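Local structure of protein CsuE (Acinetobacter baumannii, 6FJY) at residues D[1-12]-D[27-36]. The protein serves as the tip adhesion subunit of archaic chaperone-usher Csu pili and probably contributes to biofilm formation. Residues are numbered along the deposited sequence; the frame is centred on the assembly and turned at random.
Sequences ACSVSASGTSSI and SQFNSGLSCT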
loop_
_atom_site.group_PDB
_atom_site.type_symbol
_atom_site.label_atom_id
_atom_site.label_comp_id
_atom_site.label_asym_id
_atom_site.label_seq_id
_atom_site.Cartn_x
_atom_site.Cartn_y
_atom_site.Cartn_z
ATOM N N ALA D 1 32.471 5.593 -15.021
ATOM C CA ALA D 1 32.678 7.037 -15.079
ATOM C C ALA D 1 31.605 7.746 -14.252
ATOM O O ALA D 1 30.833 7.093 -13.546
ATOM C CB ALA D 1 32.663 7.513 -16.534
ATOM N N CYS D 2 31.561 9.074 -14.318
ATOM C CA CYS D 2 30.512 9.849 -13.662
ATOM C C CYS D 2 29.558 10.392 -14.720
ATOM O O CYS D 2 29.999 10.920 -15.744
ATOM C CB CYS D 2 31.081 11.007 -12.836
ATOM S SG CYS D 2 32.003 10.598 -11.349
ATOM N N SER D 3 28.252 10.261 -14.472
ATOM C CA SER D 3 27.236 10.712 -15.414
ATOM C C SER D 3 26.157 11.505 -14.693
ATOM O O SER D 3 25.906 11.326 -13.498
ATOM C CB SER D 3 26.571 9.551 -16.148
ATOM O OG SER D 3 25.641 8.898 -15.302
ATOM N N VAL D 4 25.486 12.352 -15.466
ATOM C CA VAL D 4 24.466 13.260 -14.970
ATOM C C VAL D 4 23.156 12.966 -15.682
ATOM O O VAL D 4 23.119 12.827 -16.911
ATOM C CB VAL D 4 24.887 14.729 -15.169
ATOM C CG1 VAL D 4 23.702 15.566 -15.550
ATOM C CG2 VAL D 4 25.527 15.256 -13.906
ATOM N N SER D 5 22.082 12.884 -14.901
ATOM C CA SER D 5 20.777 12.442 -15.373
ATOM C C SER D 5 19.979 13.626 -15.919
ATOM O O SER D 5 19.599 14.528 -15.168
ATOM C CB SER D 5 20.021 11.760 -14.235
ATOM O OG SER D 5 18.723 11.386 -14.652
ATOM N N ALA D 6 19.709 13.605 -17.227
ATOM C CA ALA D 6 18.980 14.688 -17.878
ATOM C C ALA D 6 17.471 14.602 -17.677
ATOM O O ALA D 6 16.772 15.594 -17.908
ATOM C CB ALA D 6 19.292 14.698 -19.375
ATOM N N SER D 7 16.958 13.452 -17.255
ATOM C CA SER D 7 15.525 13.255 -17.062
ATOM C C SER D 7 15.327 12.160 -16.018
ATOM O O SER D 7 16.288 11.682 -15.408
ATOM C CB SER D 7 14.861 12.924 -18.401
ATOM O OG SER D 7 15.836 12.514 -19.343
ATOM N N GLY D 8 14.071 11.767 -15.802
ATOM C CA GLY D 8 13.768 10.671 -14.895
ATOM C C GLY D 8 12.871 11.020 -13.721
ATOM O O GLY D 8 12.767 12.189 -13.333
ATOM N N THR D 9 12.225 10.009 -13.135
ATOM C CA THR D 9 11.308 10.205 -12.020
ATOM C C THR D 9 11.699 9.323 -10.847
ATOM O O THR D 9 11.921 8.119 -11.006
ATOM C CB THR D 9 9.858 9.912 -12.415
ATOM O OG1 THR D 9 9.037 9.905 -11.240
ATOM C CG2 THR D 9 9.742 8.565 -13.121
ATOM N N SER D 10 11.768 9.922 -9.670
ATOM C CA SER D 10 11.951 9.202 -8.420
ATOM C C SER D 10 10.648 9.294 -7.637
ATOM O O SER D 10 10.197 10.396 -7.307
ATOM C CB SER D 10 13.110 9.784 -7.612
ATOM O OG SER D 10 14.232 10.063 -8.438
ATOM N N SER D 11 10.037 8.148 -7.358
ATOM C CA SER D 11 8.824 8.102 -6.563
ATOM C C SER D 11 9.095 7.412 -5.234
ATOM O O SER D 11 10.029 6.617 -5.097
ATOM C CB SER D 11 7.696 7.375 -7.291
ATOM O OG SER D 11 8.004 6.006 -7.459
ATOM N N ILE D 12 8.274 7.752 -4.245
ATOM C CA ILE D 12 8.271 7.095 -2.950
ATOM C C ILE D 12 6.816 6.910 -2.544
ATOM O O ILE D 12 5.938 7.676 -2.956
ATOM C CB ILE D 12 9.056 7.897 -1.880
ATOM C CG1 ILE D 12 8.280 9.141 -1.455
ATOM C CG2 ILE D 12 10.437 8.307 -2.401
ATOM C CD1 ILE D 12 8.852 9.832 -0.239
ATOM N N SER D 27 13.916 9.095 3.013
ATOM C CA SER D 27 13.544 8.303 1.846
ATOM C C SER D 27 14.552 8.611 0.746
ATOM O O SER D 27 14.519 9.686 0.141
ATOM C CB SER D 27 12.115 8.586 1.398
ATOM O OG SER D 27 11.182 7.872 2.185
ATOM N N GLN D 28 15.441 7.659 0.494
ATOM C CA GLN D 28 16.574 7.860 -0.394
ATOM C C GLN D 28 16.129 7.864 -1.847
ATOM O O GLN D 28 15.410 6.963 -2.290
ATOM C CB GLN D 28 17.602 6.764 -0.154
ATOM C CG GLN D 28 18.663 6.625 -1.204
ATOM C CD GLN D 28 19.750 5.663 -0.757
ATOM O OE1 GLN D 28 19.784 5.235 0.403
ATOM N NE2 GLN D 28 20.644 5.318 -1.675
ATOM N N PHE D 29 16.546 8.890 -2.585
ATOM C CA PHE D 29 16.288 8.973 -4.013
ATOM C C PHE D 29 17.543 9.455 -4.728
ATOM O O PHE D 29 18.452 10.027 -4.121
ATOM C CB PHE D 29 15.103 9.899 -4.323
ATOM C CG PHE D 29 15.410 11.366 -4.191
ATOM C CD1 PHE D 29 15.314 12.003 -2.967
ATOM C CD2 PHE D 29 15.749 12.117 -5.301
ATOM C CE1 PHE D 29 15.577 13.354 -2.851
ATOM C CE2 PHE D 29 16.016 13.463 -5.190
ATOM C CZ PHE D 29 15.924 14.084 -3.967
ATOM N N ASN D 30 17.577 9.221 -6.038
ATOM C CA ASN D 30 18.724 9.584 -6.861
ATOM C C ASN D 30 18.747 11.084 -7.123
ATOM O O ASN D 30 17.757 11.668 -7.571
ATOM C CB ASN D 30 18.696 8.803 -8.166
ATOM C CG ASN D 30 18.609 7.317 -7.927
ATOM O OD1 ASN D 30 18.869 6.840 -6.817
ATOM N ND2 ASN D 30 18.234 6.574 -8.957
ATOM N N SER D 31 19.883 11.705 -6.818
ATOM C CA SER D 31 19.992 13.156 -6.873
ATOM C C SER D 31 20.098 13.675 -8.298
ATOM O O SER D 31 19.702 14.812 -8.572
ATOM C CB SER D 31 21.214 13.602 -6.082
ATOM O OG SER D 31 22.388 13.077 -6.684
ATOM N N GLY D 32 20.640 12.859 -9.203
ATOM C CA GLY D 32 20.966 13.258 -10.560
ATOM C C GLY D 32 22.416 12.985 -10.928
ATOM O O GLY D 32 22.728 12.812 -12.109
ATOM N N LEU D 33 23.298 12.948 -9.934
ATOM C CA LEU D 33 24.689 12.567 -10.136
ATOM C C LEU D 33 24.870 11.080 -9.821
ATOM O O LEU D 33 24.202 10.518 -8.951
ATOM C CB LEU D 33 25.620 13.418 -9.267
ATOM C CG LEU D 33 27.084 13.649 -9.666
ATOM C CD1 LEU D 33 28.007 12.685 -8.965
ATOM C CD2 LEU D 33 27.277 13.552 -11.170
ATOM N N SER D 34 25.765 10.446 -10.570
ATOM C CA SER D 34 26.123 9.050 -10.386
ATOM C C SER D 34 27.554 8.856 -10.863
ATOM O O SER D 34 27.975 9.482 -11.843
ATOM C CB SER D 34 25.175 8.114 -11.150
ATOM O OG SER D 34 23.908 8.025 -10.515
ATOM N N CYS D 35 28.297 7.997 -10.158
ATOM C CA CYS D 35 29.690 7.704 -10.486
ATOM C C CYS D 35 29.966 6.222 -10.268
ATOM O O CYS D 35 29.720 5.696 -9.179
ATOM C CB CYS D 35 30.645 8.550 -9.641
ATOM S SG CYS D 35 30.579 10.320 -9.930
ATOM N N THR D 36 30.459 5.555 -11.315
ATOM C CA THR D 36 30.963 4.191 -11.263
ATOM C C THR D 36 32.437 4.188 -11.658
ATOM O O THR D 36 32.888 5.035 -12.436
ATOM C CB THR D 36 30.190 3.255 -12.202
ATOM O OG1 THR D 36 30.307 3.729 -13.550
ATOM C CG2 THR D 36 28.721 3.177 -11.813
#
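Ser10 and the ring of Phe29 meet where facing side chains of strands 9-12 and 27-31 come together within an Ig-like beta sandwich: Ser10 OG approaches the ring obliquely, 4.0 Å from Phe29 CD2, and Ser27 O lies in the ring plane at its edge. Phe106, Ile108, Leu127 and Leu173 also touch this side chain. The two strands run antiparallel with axes 7.3 Å apart, joined by side chains rather than backbone bonds; Ser10 CB rests 3.8 Å from Phe29 CB, and Ile12 CD1 lies against Ser27 CB. Segment 9-12 instead bonds through its backbone to Ser172 and Ser174.

At Gly32 the chain turns a corner, and the contact changes character. Strands 2-4 and 33-35 form a two-stranded antiparallel ribbon, in which Ser3 N to Ser34 O (157°) is straighter than the return bond from Ser34 N to Ser3 O (137°); Ser5 N extends the ladder to Gly32 O (2.9 Å). Between these bonds, Val4 and Leu33, a non-hydrogen-bonded pair, cross at about a right angle, Val4 CG2 lying 3.7 Å from Leu33 CD2. On the other face, Ser34 OG bonds to Asn103 OD1. The ribbon thus illustrates how backbone and covalent links combine: Ala1 N donates to Thr36 O, Thr36 N returns a bond to Ala1 O, and with each sulfur anti to its own carbonyl carbon, Cys2 SG joins Cys35 SG at 2.0 Å on the face of Val4 and Leu33.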